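Side-chain contacts in putative leucoanthocyanidin reductase 1 (Vitis vinifera, PDB 3I6I), which probably catalyses the NADPH-dependent reduction of leucoanthocyanidin in flavonoid biosynthesis, using a Rossmann-fold short-chain dehydrogenase/reductase scaffold: residues Thr155-Asn160 with Lys203-Thr208; His122-Ala127 with Arg142-Val147. All blocks are in the same frame, centred on the assembly; numbering follows the deposited sequence.

Contact 1 (Thr155-Asn160 with Lys203-Thr208). With NDP (NADPH dihydro-nicotinamide-adenine-dinucleotide phosphate), chain B.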
loop_
_atom_site.group_PDB
_atom_site.type_symbol
_atom_site.label_atom_id
_atom_site.label_comp_id
_atom_site.label_asym_id
_atom_site.label_seq_id
_atom_site.Cartn_x
_atom_site.Cartn_y
_atom_site.Cartn_z
ATOM N N THR A 155 11.438 -7.219 -1.148
ATOM C CA THR A 155 10.163 -7.775 -0.702
ATOM C C THR A 155 9.060 -6.885 -1.310
ATOM O O THR A 155 9.121 -5.680 -1.184
ATOM C CB THR A 155 10.055 -7.827 0.851
ATOM O OG1 THR A 155 11.043 -8.721 1.400
ATOM C CG2 THR A 155 8.679 -8.313 1.298
ATOM N N TYR A 156 8.095 -7.514 -1.958
ATOM C CA TYR A 156 6.961 -6.812 -2.599
ATOM C C TYR A 156 5.714 -6.988 -1.747
ATOM O O TYR A 156 5.236 -8.128 -1.591
ATOM C CB TYR A 156 6.712 -7.376 -4.001
ATOM C CG TYR A 156 7.889 -7.315 -4.953
ATOM C CD1 TYR A 156 8.780 -6.230 -4.954
ATOM C CD2 TYR A 156 8.068 -8.322 -5.921
ATOM C CE1 TYR A 156 9.833 -6.175 -5.843
ATOM C CE2 TYR A 156 9.120 -8.255 -6.850
ATOM C CZ TYR A 156 9.994 -7.176 -6.806
ATOM O OH TYR A 156 11.093 -7.070 -7.661
ATOM N N ILE A 157 5.237 -5.886 -1.156
ATOM C CA ILE A 157 4.080 -5.891 -0.258
ATOM C C ILE A 157 2.792 -5.777 -1.060
ATOM O O ILE A 157 2.456 -4.689 -1.586
ATOM C CB ILE A 157 4.144 -4.752 0.823
ATOM C CG1 ILE A 157 5.349 -4.855 1.747
ATOM C CG2 ILE A 157 2.807 -4.726 1.675
ATOM C CD1 ILE A 157 5.414 -6.177 2.624
ATOM N N CYS A 158 2.070 -6.875 -1.186
ATOM C CA CYS A 158 0.814 -6.907 -1.980
ATOM C C CYS A 158 -0.337 -7.003 -0.982
ATOM O O CYS A 158 -0.959 -8.068 -0.782
ATOM C CB CYS A 158 0.807 -8.049 -3.010
ATOM S SG CYS A 158 2.265 -8.027 -4.145
ATOM N N CYS A 159 -0.607 -5.870 -0.332
ATOM C CA CYS A 159 -1.497 -5.855 0.800
ATOM C C CYS A 159 -2.995 -5.677 0.495
ATOM O O CYS A 159 -3.817 -5.581 1.435
ATOM C CB CYS A 159 -1.066 -4.824 1.835
ATOM S SG CYS A 159 -0.997 -3.154 1.130
ATOM N N ASN A 160 -3.343 -5.589 -0.770
ATOM C CA ASN A 160 -4.742 -5.524 -1.185
ATOM C C ASN A 160 -5.366 -4.198 -0.703
ATOM O O ASN A 160 -4.666 -3.210 -0.702
ATOM C CB ASN A 160 -5.503 -6.777 -0.781
ATOM C CG ASN A 160 -5.117 -7.971 -1.652
ATOM O OD1 ASN A 160 -4.969 -7.851 -2.882
ATOM N ND2 ASN A 160 -4.894 -9.130 -1.005
ATOM N N LYS A 203 2.052 -2.587 10.521
ATOM C CA LYS A 203 2.604 -3.540 11.463
ATOM C C LYS A 203 3.212 -4.723 10.733
ATOM O O LYS A 203 4.375 -5.125 10.987
ATOM C CB LYS A 203 1.487 -4.015 12.381
ATOM C CG LYS A 203 1.880 -5.089 13.382
ATOM C CD LYS A 203 0.626 -5.463 14.219
ATOM C CE LYS A 203 0.728 -6.880 14.783
ATOM N NZ LYS A 203 -0.496 -7.214 15.626
ATOM N N PHE A 204 2.437 -5.289 9.820
ATOM C CA PHE A 204 2.871 -6.505 9.159
ATOM C C PHE A 204 3.936 -6.220 8.113
ATOM O O PHE A 204 4.855 -6.987 8.010
ATOM C CB PHE A 204 1.705 -7.332 8.645
ATOM C CG PHE A 204 0.896 -7.937 9.757
ATOM C CD1 PHE A 204 1.412 -8.978 10.506
ATOM C CD2 PHE A 204 -0.366 -7.456 10.077
ATOM C CE1 PHE A 204 0.698 -9.524 11.542
ATOM C CE2 PHE A 204 -1.099 -8.022 11.117
ATOM C CZ PHE A 204 -0.578 -9.045 11.852
ATOM N N THR A 205 3.860 -5.083 7.414
ATOM C CA THR A 205 4.967 -4.681 6.572
ATOM C C THR A 205 6.309 -4.659 7.305
ATOM O O THR A 205 7.336 -5.180 6.795
ATOM C CB THR A 205 4.705 -3.304 5.925
ATOM O OG1 THR A 205 3.632 -3.406 4.995
ATOM C CG2 THR A 205 5.985 -2.771 5.187
ATOM N N MET A 206 6.343 -4.043 8.484
ATOM C CA MET A 206 7.601 -3.884 9.153
ATOM C C MET A 206 8.131 -5.232 9.640
ATOM O O MET A 206 9.341 -5.390 9.741
ATOM C CB MET A 206 7.536 -2.796 10.241
ATOM C CG MET A 206 7.428 -1.380 9.614
ATOM S SD MET A 206 8.606 -1.055 8.220
ATOM C CE MET A 206 10.132 -1.371 9.046
ATOM N N LYS A 207 7.269 -6.216 9.929
ATOM C CA LYS A 207 7.740 -7.559 10.337
ATOM C C LYS A 207 8.493 -8.245 9.212
ATOM O O LYS A 207 9.411 -9.040 9.452
ATOM C CB LYS A 207 6.562 -8.491 10.707
ATOM C CG LYS A 207 5.690 -8.012 11.844
ATOM C CD LYS A 207 4.699 -9.104 12.276
ATOM C CE LYS A 207 3.876 -8.686 13.490
ATOM N NZ LYS A 207 4.627 -8.673 14.785
ATOM N N THR A 208 8.097 -7.955 7.975
ATOM C CA THR A 208 8.667 -8.629 6.805
ATOM C C THR A 208 10.103 -8.235 6.472
ATOM O O THR A 208 10.788 -9.005 5.776
ATOM C CB THR A 208 7.814 -8.423 5.513
ATOM O OG1 THR A 208 8.016 -7.095 4.967
ATOM C CG2 THR A 208 6.316 -8.785 5.741
HETATM P PA NDP B . 1.073 9.766 -0.946
HETATM O O1A NDP B . 0.920 10.713 -2.112
HETATM O O2A NDP B . -0.034 9.854 0.263
HETATM O O5B NDP B . 2.495 9.844 -0.198
HETATM C C5B NDP B . 3.671 9.862 -0.945
HETATM C C4B NDP B . 4.847 10.162 -0.096
HETATM O O4B NDP B . 5.963 10.078 -1.065
HETATM C C3B NDP B . 4.836 11.616 0.442
HETATM O O3B NDP B . 5.461 11.707 1.750
HETATM C C2B NDP B . 5.673 12.371 -0.587
HETATM O O2B NDP B . 6.289 13.506 0.024
HETATM C C1B NDP B . 6.742 11.320 -0.874
HETATM N N9A NDP B . 7.527 11.513 -2.093
HETATM C C8A NDP B . 7.036 11.558 -3.332
HETATM N N7A NDP B . 8.045 11.712 -4.192
HETATM C C5A NDP B . 9.187 11.747 -3.499
HETATM C C6A NDP B . 10.529 11.890 -3.857
HETATM N N6A NDP B . 10.881 12.008 -5.139
HETATM N N1A NDP B . 11.464 11.897 -2.886
HETATM C C2A NDP B . 11.114 11.752 -1.609
HETATM N N3A NDP B . 9.840 11.597 -1.226
HETATM C C4A NDP B . 8.863 11.607 -2.161
HETATM O O3 NDP B . 1.012 8.275 -1.525
HETATM P PN NDP B . 0.066 7.013 -1.092
HETATM O O1N NDP B . 0.093 6.576 0.323
HETATM O O2N NDP B . -1.324 7.359 -1.744
HETATM O O5D NDP B . 0.702 5.897 -2.119
HETATM C C5D NDP B . 1.834 5.114 -1.715
HETATM C C4D NDP B . 1.793 3.792 -2.429
HETATM O O4D NDP B . 0.656 3.112 -1.829
HETATM C C3D NDP B . 1.537 3.862 -3.914
HETATM O O3D NDP B . 2.236 2.790 -4.541
HETATM C C2D NDP B . 0.048 3.587 -4.004
HETATM O O2D NDP B . -0.194 2.915 -5.223
HETATM C C1D NDP B . -0.193 2.612 -2.854
HETATM N N1N NDP B . -1.536 2.716 -2.177
HETATM C C2N NDP B . -2.277 1.563 -1.821
HETATM C C3N NDP B . -3.580 1.656 -1.568
HETATM C C7N NDP B . -4.369 0.400 -1.152
HETATM O O7N NDP B . -3.797 -0.687 -1.005
HETATM N N7N NDP B . -5.652 0.574 -0.886
HETATM C C4N NDP B . -4.278 3.021 -1.685
HETATM C C5N NDP B . -3.285 4.162 -1.498
HETATM C C6N NDP B . -1.985 3.967 -1.677
HETATM P P2B NDP B . 5.801 15.035 -0.467
HETATM O O1X NDP B . 4.403 15.276 -0.022
HETATM O O2X NDP B . 6.920 15.984 0.146
HETATM O O3X NDP B . 5.941 15.056 -2.043
#
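Thr208 OG1 donates a 2.7 Å hydrogen bond to Thr205 O, one turn back in its own helix, and Thr208 OG1 also faces Ile157 across the contact. The donor sits 15° from the plane of the carbonyl. This bond satisfies a buried hydroxyl that otherwise meets carbon: Ile157 and Thr208 meet tip to tip, Ile157 CD1 3.6 Å from Thr208 OG1, and Thr155 CG2 lies 3.9 Å from the same OG1. Thr208 carries OG1 between its backbone N and carbonyl carbon (chi1 76°), a rotation that suits the bond back to the helix. With an alanine here, Ile157 CD1 would probably face a gap and Thr205 O would lose a donor. The side chains of Ile157 and Thr205 cross obliquely, Ile157 CG2 3.7 Å from Thr205 OG1. That hydroxyl is bonded to Ile201 O. Thr155 OG1 is held by Arg114 and Thr214. The axes of strand 155-158 and helix 203-208 run nearly antiparallel (163°), 10.0 Å apart. Leu116 of strand 114-116 touches all four residues. In this NmrA-like Rossmann-fold enzyme, helix 198-208 thus packs on an edge strand of the three-stranded parallel sheet 155-158, 217-220, 292-294, and through Met206 on helix 21-32.

Contact 2 (His122-Ala127 with Arg142-Val147). With ACY (acetic acid), chain C.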
loop_
_atom_site.group_PDB
_atom_site.type_symbol
_atom_site.label_atom_id
_atom_site.label_comp_id
_atom_site.label_asym_id
_atom_site.label_seq_id
_atom_site.Cartn_x
_atom_site.Cartn_y
_atom_site.Cartn_z
ATOM N N HIS A 122 -1.964 -4.437 -5.256
ATOM C CA HIS A 122 -2.147 -5.745 -5.912
ATOM C C HIS A 122 -0.849 -6.347 -6.383
ATOM O O HIS A 122 0.249 -5.723 -6.296
ATOM C CB HIS A 122 -3.134 -5.612 -7.085
ATOM C CG HIS A 122 -4.414 -4.968 -6.693
ATOM N ND1 HIS A 122 -5.194 -4.244 -7.576
ATOM C CD2 HIS A 122 -5.066 -4.938 -5.501
ATOM C CE1 HIS A 122 -6.268 -3.801 -6.940
ATOM N NE2 HIS A 122 -6.207 -4.204 -5.678
ATOM N N ASP A 123 -0.927 -7.562 -6.916
ATOM C CA ASP A 123 0.310 -8.154 -7.480
ATOM C C ASP A 123 0.409 -7.655 -8.912
ATOM O O ASP A 123 -0.340 -8.099 -9.779
ATOM C CB ASP A 123 0.238 -9.684 -7.445
ATOM C CG ASP A 123 1.484 -10.337 -8.040
ATOM O OD1 ASP A 123 2.164 -9.719 -8.882
ATOM O OD2 ASP A 123 1.807 -11.470 -7.651
ATOM N N VAL A 124 1.260 -6.656 -9.136
ATOM C CA VAL A 124 1.279 -5.980 -10.419
ATOM C C VAL A 124 1.716 -6.891 -11.563
ATOM O O VAL A 124 1.454 -6.610 -12.742
ATOM C CB VAL A 124 2.165 -4.713 -10.369
ATOM C CG1 VAL A 124 1.713 -3.801 -9.222
ATOM C CG2 VAL A 124 3.642 -5.074 -10.224
ATOM N N ASN A 125 2.408 -7.986 -11.222
ATOM C CA ASN A 125 2.739 -8.987 -12.226
ATOM C C ASN A 125 1.676 -9.985 -12.609
ATOM O O ASN A 125 1.810 -10.629 -13.647
ATOM C CB ASN A 125 4.098 -9.681 -11.918
ATOM C CG ASN A 125 5.280 -8.912 -12.524
ATOM O OD1 ASN A 125 6.385 -8.876 -11.972
ATOM N ND2 ASN A 125 5.034 -8.282 -13.667
ATOM N N ARG A 126 0.591 -10.093 -11.845
ATOM C CA ARG A 126 -0.510 -10.938 -12.177
ATOM C C ARG A 126 -1.726 -10.157 -12.674
ATOM O O ARG A 126 -2.487 -10.645 -13.484
ATOM C CB ARG A 126 -0.953 -11.725 -10.953
ATOM C CG ARG A 126 0.062 -12.774 -10.555
ATOM C CD ARG A 126 -0.429 -13.573 -9.414
ATOM N NE ARG A 126 0.262 -14.857 -9.290
ATOM C CZ ARG A 126 1.224 -15.103 -8.416
ATOM N NH1 ARG A 126 1.638 -14.159 -7.572
ATOM N NH2 ARG A 126 1.748 -16.323 -8.360
ATOM N N ALA A 127 -1.927 -8.981 -12.112
ATOM C CA ALA A 127 -3.165 -8.183 -12.389
ATOM C C ALA A 127 -3.021 -7.455 -13.721
ATOM O O ALA A 127 -1.935 -6.975 -14.049
ATOM C CB ALA A 127 -3.390 -7.179 -11.281
ATOM N N ARG A 142 8.363 -2.072 -14.110
ATOM C CA ARG A 142 9.672 -1.582 -14.573
ATOM C C ARG A 142 10.593 -1.414 -13.357
ATOM O O ARG A 142 11.764 -1.798 -13.384
ATOM C CB ARG A 142 9.488 -0.283 -15.371
ATOM C CG ARG A 142 10.677 0.096 -16.251
ATOM C CD ARG A 142 11.536 1.052 -15.608
ATOM N NE ARG A 142 12.541 1.617 -16.533
ATOM C CZ ARG A 142 13.781 1.145 -16.736
ATOM N NH1 ARG A 142 14.224 0.017 -16.147
ATOM N NH2 ARG A 142 14.583 1.810 -17.564
ATOM N N VAL A 143 10.088 -0.887 -12.266
ATOM C CA VAL A 143 10.868 -0.789 -11.051
ATOM C C VAL A 143 11.254 -2.193 -10.529
ATOM O O VAL A 143 12.402 -2.407 -10.165
ATOM C CB VAL A 143 10.189 0.022 -9.989
ATOM C CG1 VAL A 143 10.879 -0.105 -8.635
ATOM C CG2 VAL A 143 10.076 1.509 -10.455
ATOM N N ARG A 144 10.344 -3.136 -10.578
ATOM C CA ARG A 144 10.670 -4.502 -10.087
ATOM C C ARG A 144 11.770 -5.123 -10.960
ATOM O O ARG A 144 12.701 -5.761 -10.429
ATOM C CB ARG A 144 9.463 -5.425 -10.168
ATOM C CG ARG A 144 8.353 -5.235 -9.171
ATOM C CD ARG A 144 7.343 -6.345 -9.303
ATOM N NE ARG A 144 6.271 -6.226 -8.322
ATOM C CZ ARG A 144 5.431 -7.225 -7.998
ATOM N NH1 ARG A 144 5.497 -8.419 -8.579
ATOM N NH2 ARG A 144 4.489 -7.024 -7.107
ATOM N N GLN A 145 11.656 -4.925 -12.283
ATOM C CA GLN A 145 12.658 -5.444 -13.259
ATOM C C GLN A 145 14.022 -4.855 -12.901
ATOM O O GLN A 145 15.018 -5.591 -12.796
ATOM C CB GLN A 145 12.265 -5.144 -14.728
ATOM C CG GLN A 145 13.413 -5.167 -15.775
ATOM C CD GLN A 145 14.028 -3.753 -16.040
ATOM O OE1 GLN A 145 13.270 -2.779 -16.222
ATOM N NE2 GLN A 145 15.390 -3.631 -15.991
ATOM N N LEU A 146 14.077 -3.536 -12.735
ATOM C CA LEU A 146 15.333 -2.877 -12.322
ATOM C C LEU A 146 15.899 -3.383 -10.986
ATOM O O LEU A 146 17.113 -3.674 -10.872
ATOM C CB LEU A 146 15.186 -1.350 -12.306
ATOM C CG LEU A 146 16.489 -0.577 -12.148
ATOM C CD1 LEU A 146 17.445 -0.881 -13.291
ATOM C CD2 LEU A 146 16.193 0.920 -12.052
ATOM N N VAL A 147 15.052 -3.516 -9.987
ATOM C CA VAL A 147 15.480 -4.037 -8.681
ATOM C C VAL A 147 16.105 -5.418 -8.826
ATOM O O VAL A 147 17.196 -5.709 -8.298
ATOM C CB VAL A 147 14.304 -4.079 -7.731
ATOM C CG1 VAL A 147 14.618 -4.923 -6.454
ATOM C CG2 VAL A 147 13.842 -2.636 -7.359
HETATM C C ACY C . -3.026 -0.837 -6.259
HETATM O O ACY C . -2.516 0.126 -5.640
HETATM O OXT ACY C . -2.365 -1.806 -6.731
HETATM C CH3 ACY C . -4.527 -0.808 -6.407
#
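Arg144 reaches from helix 133-149 to the 122-127 loop of this Rossmann-fold enzyme and joins Asp123 and Arg126 in a salt-bridge network. Its chain is extended from CG to NE, and this carries the guanidinium to the loop. Val124 CG2 lies over one face of that group, toward the rim, 3.4 Å from Arg144 NE. Asn125 runs past it the other way, its amide plane almost perpendicular to the guanidinium. Asn125 OD1 is 3.5 Å from Arg144 NH1. Asp123 points CG anti to the backbone N (chi1 179°), and its two oxygens serve different arginines. OD1 makes a long salt bridge to Arg144 NH1 (3.6 Å), the two planes 42° apart, and takes weak bonds from Asn125 N and Arg126 N. Asp123 OD2 is met nearly along its C-O axis by Arg126 NH1 at 2.7 Å. Each arginine has a second acidic partner, Glu119 for Arg144 NE and Asp292 for Arg126. Arg144 also makes a cation-pi contact with Tyr156. At the start of 122-127, His122 N gives a nearly straight bond (169°) at 3.0 Å to OXT of an acetic acid, probably from the crystallisation liquor, whose methyl lies over the His122 ring.

Contact 2 precedes contact 1 in the chain, and helix 133-149 is the element before strand 155-158. The centres of the two contacts are 15 Å apart, yet they touch. Tyr156 OH packs on Arg144 CB at 3.4 Å. Cys158 SG lies 3.8 Å from Arg144 NH2 and 3.7 Å from His122 O. So strand 155-158 turns Ile157 to helix 198-208 and Tyr156 and Cys158 to contact 2. Segment 155-160 holds Asn160 of the NADPH pocket, whose O is 2.7 Å from NADPH O7N of the nicotinamide carboxamide. Phe120, a cofactor-binding residue, touches Ile157 and Thr205. Contact 2 lies one shell behind the pocket: Val124 packs on Lys140, which hydrogen-bonds NADPH, and the Val124 side chain is about 8 Å from the cofactor.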